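Local coordinates for putative Glycosidase (Bacteroides thetaiotaomicron, PDB 3R67), which is of unknown function but is named a putative glycosidase, from a clan whose members fold as five-bladed beta-propellers, at residues P101-A106 with G117-P122; L135-N140 with F176-S181; Q143-V148 with Y160-A165; G198-Y203 with T215-W220; K207-A212 with D244-G249. All coordinates share one frame; numbering follows the deposited sequence. Where two conformers were deposited one is given.

Interaction 1: P101-A106 with G117-P122. With EDO (1,2-ethanediol), chain I.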
# COMPACT_ATOMS: atom_id res chain seq x y z
N PRO A 101 -8.86 12.97 -10.79
CA PRO A 101 -8.75 11.81 -9.90
C PRO A 101 -9.95 10.89 -10.06
O PRO A 101 -11.00 11.35 -10.53
CB PRO A 101 -8.68 12.44 -8.50
CG PRO A 101 -9.43 13.70 -8.62
CD PRO A 101 -9.25 14.18 -10.04
N VAL A 102 -9.83 9.61 -9.67
CA VAL A 102 -10.93 8.64 -9.80
C VAL A 102 -11.52 8.33 -8.39
O VAL A 102 -12.62 7.77 -8.31
CB VAL A 102 -10.51 7.34 -10.54
CG1 VAL A 102 -10.22 7.62 -12.01
CG2 VAL A 102 -9.32 6.65 -9.86
N PHE A 103 -10.80 8.70 -7.32
CA PHE A 103 -11.21 8.42 -5.95
C PHE A 103 -10.79 9.58 -5.06
O PHE A 103 -9.64 10.03 -5.13
CB PHE A 103 -10.61 7.09 -5.48
CG PHE A 103 -11.27 6.53 -4.26
CD1 PHE A 103 -12.46 5.80 -4.36
CD2 PHE A 103 -10.68 6.65 -3.01
CE1 PHE A 103 -13.07 5.26 -3.23
CE2 PHE A 103 -11.27 6.09 -1.88
CZ PHE A 103 -12.46 5.40 -2.00
N TYR A 104 -11.75 10.13 -4.28
CA TYR A 104 -11.51 11.34 -3.50
C TYR A 104 -12.57 11.58 -2.46
O TYR A 104 -13.66 11.03 -2.60
CB TYR A 104 -11.49 12.56 -4.48
CG TYR A 104 -12.56 12.52 -5.54
CD1 TYR A 104 -13.84 13.01 -5.29
CD2 TYR A 104 -12.29 11.99 -6.81
CE1 TYR A 104 -14.83 12.95 -6.26
CE2 TYR A 104 -13.29 11.90 -7.77
CZ TYR A 104 -14.55 12.39 -7.49
OH TYR A 104 -15.54 12.31 -8.44
N PRO A 105 -12.35 12.49 -1.47
CA PRO A 105 -13.44 12.83 -0.55
C PRO A 105 -14.55 13.55 -1.30
O PRO A 105 -14.29 14.42 -2.15
CB PRO A 105 -12.75 13.72 0.51
CG PRO A 105 -11.60 14.30 -0.15
CD PRO A 105 -11.13 13.26 -1.15
N ALA A 106 -15.80 13.14 -1.06
CA ALA A 106 -16.96 13.72 -1.74
C ALA A 106 -18.11 13.93 -0.76
O ALA A 106 -17.98 13.58 0.43
CB ALA A 106 -17.39 12.81 -2.89
N GLY A 117 -8.55 15.56 4.99
CA GLY A 117 -7.34 14.83 4.63
C GLY A 117 -7.41 13.98 3.37
O GLY A 117 -6.38 13.76 2.72
N GLY A 118 -8.60 13.48 3.06
CA GLY A 118 -8.81 12.66 1.88
C GLY A 118 -8.61 11.17 2.05
O GLY A 118 -8.79 10.60 3.13
N CYS A 119 -8.24 10.53 0.93
CA CYS A 119 -8.09 9.09 0.76
C CYS A 119 -6.65 8.77 0.42
O CYS A 119 -6.13 9.17 -0.63
CB CYS A 119 -9.06 8.63 -0.32
SG CYS A 119 -10.76 9.21 -0.05
N GLU A 120 -5.98 8.12 1.34
CA GLU A 120 -4.55 7.83 1.26
C GLU A 120 -4.23 6.37 1.10
O GLU A 120 -5.01 5.49 1.47
CB GLU A 120 -3.85 8.28 2.57
CG GLU A 120 -4.10 9.71 3.02
CD GLU A 120 -3.41 10.06 4.32
OE1 GLU A 120 -2.88 9.14 4.98
OE2 GLU A 120 -3.38 11.25 4.67
N ASP A 121 -3.00 6.15 0.64
CA ASP A 121 -2.25 4.92 0.52
C ASP A 121 -3.14 3.71 0.20
O ASP A 121 -3.37 2.85 1.05
CB ASP A 121 -1.53 4.69 1.85
CG ASP A 121 -0.53 5.79 2.28
OD1 ASP A 121 -0.25 6.71 1.47
OD2 ASP A 121 -0.04 5.72 3.44
N PRO A 122 -3.62 3.58 -1.06
CA PRO A 122 -4.46 2.42 -1.38
C PRO A 122 -3.65 1.15 -1.71
O PRO A 122 -2.51 1.24 -2.15
CB PRO A 122 -5.21 2.88 -2.63
CG PRO A 122 -4.22 3.80 -3.33
CD PRO A 122 -3.44 4.47 -2.24
C1 EDO I . -2.60 10.18 8.06
O1 EDO I . -2.17 8.94 7.50
C2 EDO I . -1.89 10.42 9.39
O2 EDO I . -2.27 9.37 10.28
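Phe103 places its ring beside its own carbonyl carbon with CG anti to the backbone N (chi1 -164°), while Cys119 turns SG away from its carbonyl carbon and alongside its N (chi1 -51°); the two side chains then meet at the CD2-CE2 side of the ring. Phe103 CE2 lies 3.7 Å from Cys119 SG, and Cys119 CB is equally near that ring bond. The sulfur approaches obliquely, 55° off the ring normal and 4.6 Å from the centroid, a Cys sulfur-aromatic contact. Cys119 SG also lies 3.8 Å from Tyr104 C, against the loop backbone. The irregular loop after strand 96-97 is thereby laid across strand 118-126, an outermost strand of its four-stranded antiparallel sheet. Further along, Pro105 CG rests 3.8 Å from Gly118 CA, a residue with no side chain to intervene. Tyr136 and Trp157 meet the Phe103 ring edge-to-face, and Lys159 adds a cation-pi contact. Glu120, extended beyond CG, takes a hydrogen bond at OE1 from O1 of the 1,2-ethanediol (2.6 Å).

Interaction 2: L135-N140 with F176-S181. With EDO (1,2-ethanediol), chain I.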
# COMPACT_ATOMS: atom_id res chain seq x y z
N LEU A 135 -8.23 -1.16 -0.22
CA LEU A 135 -8.02 -0.87 1.19
C LEU A 135 -7.23 0.39 1.28
O LEU A 135 -6.11 0.43 0.74
CB LEU A 135 -7.33 -2.04 1.90
CG LEU A 135 -8.15 -3.31 2.04
CD1 LEU A 135 -7.27 -4.47 2.19
CD2 LEU A 135 -9.18 -3.22 3.15
N TYR A 136 -7.80 1.45 1.87
CA TYR A 136 -7.12 2.73 1.94
C TYR A 136 -7.32 3.39 3.30
O TYR A 136 -8.12 2.92 4.11
CB TYR A 136 -7.68 3.63 0.81
CG TYR A 136 -9.13 4.04 1.00
CD1 TYR A 136 -10.17 3.18 0.63
CD2 TYR A 136 -9.47 5.31 1.48
CE1 TYR A 136 -11.50 3.54 0.82
CE2 TYR A 136 -10.80 5.69 1.65
CZ TYR A 136 -11.82 4.80 1.31
OH TYR A 136 -13.14 5.16 1.45
N THR A 137 -6.63 4.50 3.52
CA THR A 137 -6.77 5.28 4.75
C THR A 137 -7.67 6.47 4.55
O THR A 137 -7.45 7.26 3.63
CB THR A 137 -5.40 5.77 5.24
OG1 THR A 137 -4.46 4.72 5.24
CG2 THR A 137 -5.46 6.44 6.60
N GLN A 138 -8.63 6.62 5.44
CA GLN A 138 -9.53 7.77 5.60
C GLN A 138 -8.87 8.73 6.54
O GLN A 138 -8.50 8.30 7.63
CB GLN A 138 -10.91 7.34 6.11
CG GLN A 138 -11.68 6.47 5.14
CD GLN A 138 -13.02 6.06 5.71
OE1 GLN A 138 -13.13 5.60 6.86
NE2 GLN A 138 -14.04 6.11 4.88
N TRP A 139 -8.67 10.01 6.15
CA TRP A 139 -7.96 10.95 7.03
C TRP A 139 -8.76 12.25 7.15
O TRP A 139 -8.97 12.95 6.17
CB TRP A 139 -6.54 11.19 6.50
CG TRP A 139 -5.66 12.13 7.29
CD1 TRP A 139 -4.96 13.18 6.79
CD2 TRP A 139 -5.40 12.10 8.70
NE1 TRP A 139 -4.22 13.77 7.79
CE2 TRP A 139 -4.47 13.13 8.97
CE3 TRP A 139 -5.80 11.26 9.75
CZ2 TRP A 139 -3.96 13.36 10.26
CZ3 TRP A 139 -5.29 11.48 11.02
CH2 TRP A 139 -4.39 12.52 11.26
N ASN A 140 -9.25 12.53 8.37
CA ASN A 140 -10.05 13.74 8.65
C ASN A 140 -9.27 14.69 9.58
O ASN A 140 -9.85 15.63 10.13
CB ASN A 140 -11.42 13.37 9.26
CG ASN A 140 -11.37 12.65 10.58
OD1 ASN A 140 -10.30 12.38 11.14
ND2 ASN A 140 -12.53 12.32 11.13
N PHE A 176 -7.13 3.66 15.34
CA PHE A 176 -6.19 4.25 14.37
C PHE A 176 -5.62 3.11 13.50
O PHE A 176 -4.81 2.32 13.98
CB PHE A 176 -5.07 5.04 15.10
CG PHE A 176 -4.75 6.41 14.53
CD1 PHE A 176 -5.44 7.54 14.96
CD2 PHE A 176 -3.72 6.58 13.61
CE1 PHE A 176 -5.14 8.81 14.45
CE2 PHE A 176 -3.40 7.85 13.11
CZ PHE A 176 -4.12 8.96 13.53
N SER A 177 -6.13 2.99 12.24
CA SER A 177 -5.75 1.89 11.34
C SER A 177 -5.43 2.38 9.94
O SER A 177 -5.87 3.46 9.51
CB SER A 177 -6.86 0.85 11.27
OG SER A 177 -8.07 1.42 10.81
N LYS A 178 -4.62 1.57 9.23
CA LYS A 178 -4.11 1.82 7.87
C LYS A 178 -3.23 0.66 7.40
O LYS A 178 -2.89 -0.20 8.20
CB LYS A 178 -3.30 3.14 7.83
CG LYS A 178 -2.13 3.23 8.82
CD LYS A 178 -1.13 4.35 8.49
CE LYS A 178 -1.69 5.75 8.51
NZ LYS A 178 -0.65 6.72 8.10
N SER A 179 -2.83 0.69 6.11
CA SER A 179 -1.87 -0.18 5.41
C SER A 179 -2.24 -1.68 5.50
O SER A 179 -1.70 -2.41 6.32
CB SER A 179 -0.48 0.04 5.99
OG SER A 179 -0.20 1.42 6.02
N ALA A 180 -3.11 -2.14 4.59
CA ALA A 180 -3.56 -3.53 4.59
C ALA A 180 -3.12 -4.28 3.34
O ALA A 180 -3.25 -3.80 2.21
CB ALA A 180 -5.06 -3.59 4.70
N SER A 181 -2.63 -5.50 3.57
CA SER A 181 -2.15 -6.43 2.58
C SER A 181 -3.01 -7.69 2.54
O SER A 181 -2.81 -8.58 3.36
CB SER A 181 -0.69 -6.80 2.86
OG SER A 181 0.11 -5.63 2.80
C1 EDO I . -2.60 10.18 8.06
O1 EDO I . -2.17 8.94 7.50
C2 EDO I . -1.89 10.42 9.39
O2 EDO I . -2.27 9.37 10.28
O HOH W 1 -4.44 -0.13 2.80
O HOH W 2 -3.89 2.29 3.83
O HOH W 3 -2.24 6.40 5.15
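Trp139 CZ3 meets Phe176 CZ at 3.7 Å, the two rings inclined to each other; at the far end Leu135 CD1, in one of two modelled conformers, reaches Ala180 CB at a tight 3.5 Å, a closeness that is doubtful for that reason. Between them Thr137 points OG1 at the aliphatic base of Lys178, 3.2 Å from its CB. The segments run nearly antiparallel, 152° apart end to end, but strand 132-139 belongs to a four-stranded sheet and strand 180-187 to the next one along the chain, consistent with adjoining propeller blades, and water replaces direct backbone pairing. One water accepts from Ala180 N and donates weakly to Leu135 O. A second accepts from Ser179 N and pairs with Thr137 OG1 at 2.9 Å; a third pairs with the same hydroxyl and is weakly held by Lys178 NZ. Ser179 OG itself binds Glu247, and Ser177 OG the backbone N of Leu146. The 1,2-ethanediol adds another bridge: its C1 sits 3.4 Å above the centre of one face of the Trp139 ring, its O2 lies near the plane of Phe176 at the edge, 3.4 Å from CE2, and its O1 accepts from Lys178 NZ at 2.8 Å. Lys178 reaches the diol by bending at chi3 (62°).

Interaction 3: Q143-V148 with Y160-A165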
# COMPACT_ATOMS: atom_id res chain seq x y z
N GLN A 143 -8.59 11.32 13.06
CA GLN A 143 -8.28 9.90 13.15
C GLN A 143 -8.11 9.27 11.75
O GLN A 143 -8.82 9.62 10.81
CB GLN A 143 -9.36 9.16 13.92
CG GLN A 143 -8.98 7.74 14.29
CD GLN A 143 -10.17 7.00 14.66
OE1 GLN A 143 -10.45 5.98 14.05
NE2 GLN A 143 -10.92 7.52 15.64
N ALA A 144 -7.14 8.34 11.65
CA ALA A 144 -6.84 7.54 10.47
C ALA A 144 -7.57 6.22 10.59
O ALA A 144 -7.42 5.53 11.60
CB ALA A 144 -5.33 7.33 10.31
N ARG A 145 -8.37 5.88 9.60
CA ARG A 145 -9.13 4.62 9.60
C ARG A 145 -8.93 3.87 8.29
O ARG A 145 -9.04 4.46 7.21
CB ARG A 145 -10.64 4.88 9.82
CG ARG A 145 -11.04 5.46 11.16
CD ARG A 145 -12.54 5.76 11.20
NE ARG A 145 -12.97 6.20 12.53
CZ ARG A 145 -13.00 7.47 12.94
NH1 ARG A 145 -12.61 8.45 12.12
NH2 ARG A 145 -13.41 7.77 14.17
N LEU A 146 -8.66 2.56 8.38
CA LEU A 146 -8.59 1.66 7.23
C LEU A 146 -10.01 1.42 6.71
O LEU A 146 -10.85 0.92 7.45
CB LEU A 146 -7.89 0.34 7.64
CG LEU A 146 -7.78 -0.77 6.61
CD1 LEU A 146 -6.90 -0.34 5.43
CD2 LEU A 146 -7.23 -2.04 7.27
N ALA A 147 -10.28 1.79 5.46
CA ALA A 147 -11.61 1.64 4.87
C ALA A 147 -11.59 0.75 3.61
O ALA A 147 -10.54 0.51 3.03
CB ALA A 147 -12.18 3.01 4.52
N VAL A 148 -12.77 0.31 3.17
CA VAL A 148 -12.94 -0.53 1.99
C VAL A 148 -13.79 0.20 0.94
O VAL A 148 -14.76 0.90 1.26
CB VAL A 148 -13.59 -1.90 2.35
CG1 VAL A 148 -13.63 -2.82 1.12
CG2 VAL A 148 -12.83 -2.60 3.48
N TYR A 160 -17.61 1.60 1.43
CA TYR A 160 -18.30 0.82 2.46
C TYR A 160 -17.95 1.26 3.89
O TYR A 160 -18.58 0.79 4.84
CB TYR A 160 -17.98 -0.67 2.31
CG TYR A 160 -18.65 -1.24 1.08
CD1 TYR A 160 -19.98 -1.63 1.11
CD2 TYR A 160 -17.97 -1.34 -0.13
CE1 TYR A 160 -20.62 -2.10 -0.03
CE2 TYR A 160 -18.59 -1.82 -1.27
CZ TYR A 160 -19.92 -2.21 -1.22
OH TYR A 160 -20.54 -2.70 -2.34
N GLY A 161 -16.98 2.17 4.02
CA GLY A 161 -16.57 2.68 5.32
C GLY A 161 -15.47 1.86 5.96
O GLY A 161 -14.90 0.97 5.31
N PRO A 162 -15.17 2.15 7.25
CA PRO A 162 -14.08 1.44 7.94
C PRO A 162 -14.23 -0.07 7.88
O PRO A 162 -15.33 -0.60 8.05
CB PRO A 162 -14.20 1.93 9.39
CG PRO A 162 -14.76 3.32 9.25
CD PRO A 162 -15.74 3.22 8.11
N ALA A 163 -13.10 -0.76 7.59
CA ALA A 163 -13.00 -2.21 7.46
C ALA A 163 -13.33 -2.92 8.78
O ALA A 163 -13.87 -4.02 8.74
CB ALA A 163 -11.59 -2.59 7.02
N PHE A 164 -13.02 -2.29 9.93
CA PHE A 164 -13.25 -2.89 11.24
C PHE A 164 -14.44 -2.24 11.97
O PHE A 164 -14.50 -2.28 13.19
CB PHE A 164 -11.99 -2.76 12.13
CG PHE A 164 -10.68 -3.15 11.48
CD1 PHE A 164 -10.55 -4.36 10.82
CD2 PHE A 164 -9.56 -2.34 11.62
CE1 PHE A 164 -9.34 -4.73 10.23
CE2 PHE A 164 -8.34 -2.72 11.04
CZ PHE A 164 -8.24 -3.91 10.36
N ALA A 165 -15.38 -1.67 11.22
CA ALA A 165 -16.54 -0.98 11.80
C ALA A 165 -17.44 -1.89 12.63
O ALA A 165 -17.83 -1.47 13.72
CB ALA A 165 -17.38 -0.36 10.70
O HOH W 4 -11.27 0.31 10.39
O HOH W 5 -14.98 3.43 2.51
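Leu146 CD2 comes obliquely to the outer end of the Phe164 ring, 3.8 Å from CZ; over one face of that ring, toward the rim, lies Ala163 CB, and Trp204 meets it with planes about 50° apart. The Tyr160 ring has Val148 O at its edge, near its plane. Leu146 reaches Phe164 because CG stands anti to the backbone N (chi1 177°). Ala163 CB also takes Val148 CG2 at 3.8 Å, while Arg145 runs beside Pro162, CD to CG, before its head turns to Phe173 O and Asp174. These side chains flank an antiparallel beta hairpin of strands 144-151 and 158-162, with Ala147 and Pro162 a non-hydrogen-bonded pair only 3.9 Å apart at CA. Ala163 N donates to Leu146 O (2.8 Å, nearly straight at 170°), Val148 N to Gly161 O (3.1 Å), and Tyr160 N to Val148 O (2.9 Å). The CA-H of Pro162 makes a bent contact with the same Leu146 O. One water links Leu146 O with Phe164 N, another Val148 O with Gly161 N. Each carbonyl thus satisfies one amide directly and the next through water, Leu146 O doing so just past the end of strand 158-162.

Interaction 4: G198-Y203 with T215-W220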
# COMPACT_ATOMS: atom_id res chain seq x y z
N GLY A 198 -12.03 -21.28 4.27
CA GLY A 198 -13.32 -20.63 4.03
C GLY A 198 -13.39 -19.14 4.33
O GLY A 198 -14.49 -18.58 4.35
N LYS A 199 -12.24 -18.49 4.56
CA LYS A 199 -12.12 -17.06 4.86
C LYS A 199 -11.15 -16.33 3.95
O LYS A 199 -10.27 -16.94 3.33
CB LYS A 199 -11.61 -16.87 6.32
CG LYS A 199 -12.48 -17.39 7.44
CD LYS A 199 -11.67 -17.30 8.74
CE LYS A 199 -12.37 -17.82 9.97
NZ LYS A 199 -12.64 -19.28 9.90
N TYR A 200 -11.27 -15.00 3.92
CA TYR A 200 -10.34 -14.08 3.29
C TYR A 200 -9.42 -13.59 4.38
O TYR A 200 -9.84 -13.53 5.54
CB TYR A 200 -11.07 -12.95 2.56
CG TYR A 200 -11.99 -13.44 1.48
CD1 TYR A 200 -11.49 -14.00 0.31
CD2 TYR A 200 -13.37 -13.26 1.58
CE1 TYR A 200 -12.34 -14.41 -0.72
CE2 TYR A 200 -14.23 -13.68 0.57
CZ TYR A 200 -13.71 -14.25 -0.58
OH TYR A 200 -14.53 -14.66 -1.60
N TRP A 201 -8.16 -13.30 4.05
CA TRP A 201 -7.15 -12.93 5.04
C TRP A 201 -6.40 -11.67 4.66
O TRP A 201 -6.16 -11.42 3.48
CB TRP A 201 -6.13 -14.08 5.17
CG TRP A 201 -6.72 -15.36 5.69
CD1 TRP A 201 -7.48 -16.26 5.00
CD2 TRP A 201 -6.56 -15.90 7.01
NE1 TRP A 201 -7.86 -17.29 5.82
CE2 TRP A 201 -7.31 -17.10 7.06
CE3 TRP A 201 -5.86 -15.49 8.16
CZ2 TRP A 201 -7.37 -17.90 8.21
CZ3 TRP A 201 -5.94 -16.27 9.30
CH2 TRP A 201 -6.69 -17.45 9.33
N MSE A 202 -5.99 -10.89 5.68
CA MSE A 202 -5.14 -9.71 5.42
C MSE A 202 -4.17 -9.43 6.55
O MSE A 202 -4.49 -9.61 7.72
CB MSE A 202 -5.94 -8.42 5.18
CG MSE A 202 -6.66 -7.87 6.41
SE MSE A 202 -7.48 -6.13 6.08
CE MSE A 202 -7.96 -6.49 4.48
N TYR A 203 -3.00 -8.91 6.19
CA TYR A 203 -2.01 -8.35 7.09
C TYR A 203 -2.25 -6.87 7.10
O TYR A 203 -2.49 -6.31 6.03
CB TYR A 203 -0.58 -8.71 6.67
CG TYR A 203 -0.33 -10.20 6.60
CD1 TYR A 203 0.03 -10.92 7.74
CD2 TYR A 203 -0.48 -10.89 5.40
CE1 TYR A 203 0.22 -12.29 7.69
CE2 TYR A 203 -0.28 -12.27 5.34
CZ TYR A 203 0.06 -12.96 6.49
OH TYR A 203 0.24 -14.32 6.44
N THR A 215 -15.46 -12.78 5.50
CA THR A 215 -16.20 -13.74 4.69
C THR A 215 -16.86 -13.00 3.51
O THR A 215 -17.44 -13.64 2.62
CB THR A 215 -17.24 -14.52 5.52
OG1 THR A 215 -18.18 -13.61 6.09
CG2 THR A 215 -16.60 -15.39 6.59
N ASP A 216 -16.76 -11.66 3.48
CA ASP A 216 -17.43 -10.88 2.44
C ASP A 216 -16.52 -9.79 1.81
O ASP A 216 -17.02 -9.04 0.96
CB ASP A 216 -18.68 -10.21 3.02
CG ASP A 216 -18.45 -9.29 4.22
OD1 ASP A 216 -17.31 -8.81 4.40
OD2 ASP A 216 -19.43 -9.01 4.94
N LEU A 217 -15.23 -9.66 2.26
CA LEU A 217 -14.21 -8.71 1.76
C LEU A 217 -14.46 -7.24 2.17
O LEU A 217 -13.62 -6.38 1.90
CB LEU A 217 -14.10 -8.76 0.23
CG LEU A 217 -13.62 -10.08 -0.37
CD1 LEU A 217 -14.01 -10.17 -1.79
CD2 LEU A 217 -12.12 -10.25 -0.21
N ILE A 218 -15.59 -6.97 2.84
CA ILE A 218 -15.99 -5.63 3.26
C ILE A 218 -15.81 -5.48 4.78
O ILE A 218 -15.21 -4.50 5.24
CB ILE A 218 -17.47 -5.40 2.81
CG1 ILE A 218 -17.64 -5.51 1.27
CG2 ILE A 218 -18.09 -4.12 3.38
CD1 ILE A 218 -16.75 -4.74 0.42
N ASN A 219 -16.34 -6.44 5.56
CA ASN A 219 -16.30 -6.46 7.02
C ASN A 219 -15.18 -7.37 7.47
O ASN A 219 -15.25 -8.58 7.25
CB ASN A 219 -17.65 -6.90 7.57
CG ASN A 219 -18.77 -5.98 7.16
OD1 ASN A 219 -18.87 -4.83 7.61
ND2 ASN A 219 -19.63 -6.46 6.29
N TRP A 220 -14.14 -6.77 8.06
CA TRP A 220 -12.94 -7.45 8.50
C TRP A 220 -12.90 -7.52 10.01
O TRP A 220 -13.30 -6.58 10.69
CB TRP A 220 -11.69 -6.76 7.95
CG TRP A 220 -11.59 -6.88 6.46
CD1 TRP A 220 -12.19 -6.09 5.52
CD2 TRP A 220 -10.91 -7.92 5.73
NE1 TRP A 220 -11.90 -6.54 4.25
CE2 TRP A 220 -11.14 -7.68 4.35
CE3 TRP A 220 -10.11 -9.01 6.11
CZ2 TRP A 220 -10.58 -8.49 3.36
CZ3 TRP A 220 -9.58 -9.82 5.12
CH2 TRP A 220 -9.82 -9.56 3.76
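A Met-aromatic contact, Met202 on Trp220, ties the loop between strands 210-214 and 221-222 to strand 199-204. Met202, present as selenomethionine, has CG lodged between its backbone N and carbonyl carbon (chi1 70°) and bends at chi3, which brings CE and SE over one face of the indole. Met202 CE stands 3.3 Å from the centroid of the six-membered ring of Trp220, 8° off the normal; Met202 SE lies over the same ring at 4.1 Å. Trp201 CA sits in the indole plane at the edge, and Tyr200 CB touches Trp220 CH2 at 3.8 Å. Trp220 NE1 makes a weak hydrogen bond to Leu217 O. Leu217 CD2 sits over one face of the Tyr200 ring, offset toward the rim, 3.7 Å from its centroid, a CH-pi contact, while Thr215 O and Asp216 N lie at that ring's edge. Asp216 keeps the loop in shape: OD1 accepts from Ile218 N, arriving above the carboxylate plane, in an Asx turn, and from Asn219 N at 2.8 Å on the syn side, which makes an Asx motif; separately, Asp216 OD2 accepts from the side-chain Asn219 ND2 at 2.9 Å. Ser214 OG, at the end of strand 210-214, bonds to this loop as well. Met202 also touches Ala180 and Ile182 of strand 180-187, and Tyr200 and Leu217 share Ile193 of strand 190-196.

Interaction 5: K207-A212 with D244-G249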
# COMPACT_ATOMS: atom_id res chain seq x y z
N LYS A 207 2.55 0.28 13.16
CA LYS A 207 3.40 0.08 14.34
C LYS A 207 3.69 -1.40 14.61
O LYS A 207 4.58 -1.70 15.39
CB LYS A 207 2.77 0.71 15.60
CG LYS A 207 3.12 2.16 15.88
CD LYS A 207 2.32 3.15 15.03
CE LYS A 207 2.68 4.58 15.33
NZ LYS A 207 1.81 5.53 14.59
N PHE A 208 2.89 -2.30 14.05
CA PHE A 208 2.98 -3.76 14.17
C PHE A 208 2.05 -4.36 13.15
O PHE A 208 1.21 -3.63 12.62
CB PHE A 208 2.66 -4.27 15.61
CG PHE A 208 1.32 -3.80 16.13
CD1 PHE A 208 0.15 -4.48 15.81
CD2 PHE A 208 1.23 -2.67 16.93
CE1 PHE A 208 -1.09 -4.03 16.26
CE2 PHE A 208 -0.01 -2.21 17.38
CZ PHE A 208 -1.16 -2.89 17.05
N VAL A 209 2.17 -5.66 12.88
CA VAL A 209 1.32 -6.30 11.89
C VAL A 209 0.34 -7.21 12.62
O VAL A 209 0.73 -8.07 13.41
CB VAL A 209 2.14 -7.07 10.81
CG1 VAL A 209 1.23 -7.76 9.81
CG2 VAL A 209 3.12 -6.14 10.09
N ASN A 210 -0.95 -6.99 12.34
CA ASN A 210 -2.04 -7.83 12.84
C ASN A 210 -2.60 -8.61 11.65
O ASN A 210 -2.34 -8.24 10.51
CB ASN A 210 -3.12 -6.97 13.55
CG ASN A 210 -4.36 -7.72 14.01
OD1 ASN A 210 -5.46 -7.52 13.49
ND2 ASN A 210 -4.21 -8.67 14.90
N VAL A 211 -3.32 -9.70 11.91
CA VAL A 211 -3.97 -10.48 10.86
C VAL A 211 -5.47 -10.36 11.08
O VAL A 211 -5.95 -10.52 12.20
CB VAL A 211 -3.50 -11.96 10.80
CG1 VAL A 211 -4.29 -12.76 9.76
CG2 VAL A 211 -1.99 -12.04 10.52
N ALA A 212 -6.21 -10.01 10.02
CA ALA A 212 -7.66 -9.91 10.06
C ALA A 212 -8.27 -10.86 9.05
O ALA A 212 -7.61 -11.19 8.05
CB ALA A 212 -8.10 -8.47 9.79
N ASP A 244 11.55 1.01 13.94
CA ASP A 244 10.52 1.96 14.35
C ASP A 244 9.15 1.44 13.93
O ASP A 244 8.25 1.36 14.76
CB ASP A 244 10.77 3.38 13.77
CG ASP A 244 9.96 4.51 14.38
OD1 ASP A 244 9.39 4.32 15.48
OD2 ASP A 244 9.98 5.62 13.83
N LEU A 245 8.99 1.11 12.63
CA LEU A 245 7.72 0.62 12.09
C LEU A 245 7.90 -0.60 11.23
O LEU A 245 8.94 -0.75 10.59
CB LEU A 245 7.02 1.72 11.23
CG LEU A 245 6.67 3.06 11.86
CD1 LEU A 245 6.17 4.02 10.78
CD2 LEU A 245 5.65 2.90 12.99
N THR A 246 6.85 -1.43 11.19
CA THR A 246 6.67 -2.63 10.36
C THR A 246 5.32 -2.45 9.69
O THR A 246 4.31 -2.92 10.20
CB THR A 246 6.81 -3.93 11.16
OG1 THR A 246 5.84 -3.92 12.21
CG2 THR A 246 8.21 -4.16 11.71
N GLU A 247 5.32 -1.69 8.59
CA GLU A 247 4.13 -1.28 7.87
C GLU A 247 3.96 -2.11 6.59
O GLU A 247 4.84 -2.15 5.72
CB GLU A 247 4.21 0.22 7.54
CG GLU A 247 2.89 0.81 7.08
CD GLU A 247 2.83 2.33 7.03
OE1 GLU A 247 3.89 2.97 7.20
OE2 GLU A 247 1.71 2.87 6.82
N CYS A 248 2.79 -2.76 6.49
CA CYS A 248 2.47 -3.63 5.37
C CYS A 248 2.61 -2.90 4.05
O CYS A 248 2.32 -1.70 3.96
CB CYS A 248 1.07 -4.21 5.53
SG CYS A 248 0.90 -5.31 6.94
N GLY A 249 3.10 -3.64 3.05
CA GLY A 249 3.31 -3.11 1.72
C GLY A 249 2.18 -3.47 0.79
O GLY A 249 1.00 -3.22 1.09
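Lys207 and Leu245 come within 4.9 Å at CA, and from there 207-209 and 245-248 run in roughly the same direction, 37° apart. Lys207 and Leu245 point their side chains the same way, side by side: the lysine bends at chi2 (79°) and draws its CG, CD and CE past Leu245 CD2, with CG at 3.9 Å. Val209 is received between two residues of strand 245-255. Its CG1, anti to the backbone N, meets Cys248 SG at 3.8 Å, and its other methyl, CG2, lies 3.4 Å from Thr246 O. Thr246 OG1 sits between its own backbone N and carbonyl carbon (chi1 58°) and faces the Phe208 backbone, 3.5 Å from CA. Asp244 and Leu245 both face Lys266, forming a classic beta bulge at the start of the strand. Phe208 turns away from Thr246 and makes a cation-pi contact with Lys232, whereas the carbonyls of Cys248 and Gly249 bond to Arg123. The two segments are joined without a hydrogen bond, by methyl, methylene and sulfur contacts and a methyl against a backbone carbonyl; the contact also buries Thr246 OG1, which has no polar partner in the model, a probable energetic cost.

Overall arrangement
Interactions 1, 2 and 3 share the antiparallel sheet 118-126, 132-139, 144-151 and 158-162, with the centres of 2 and 3 about 7 Å apart and 1 and 2 about 11 Å apart. Interaction 3 lies along the chain inside the loop that interaction 2 closes. Interaction 2 leads into the following sheet, where strand 180-187 neighbours both 199-204 of interaction 4 and 245-255 of interaction 5. Interactions 4 and 5 cross along the chain, about 17 Å apart between centres. Ala163 and Trp220 join interactions 3 and 4 by backbone. The loop of interaction 1 follows strand 96-97 of the preceding four-stranded sheet, so the series touches three successive sheets, consistent with propeller blades packed round an axis.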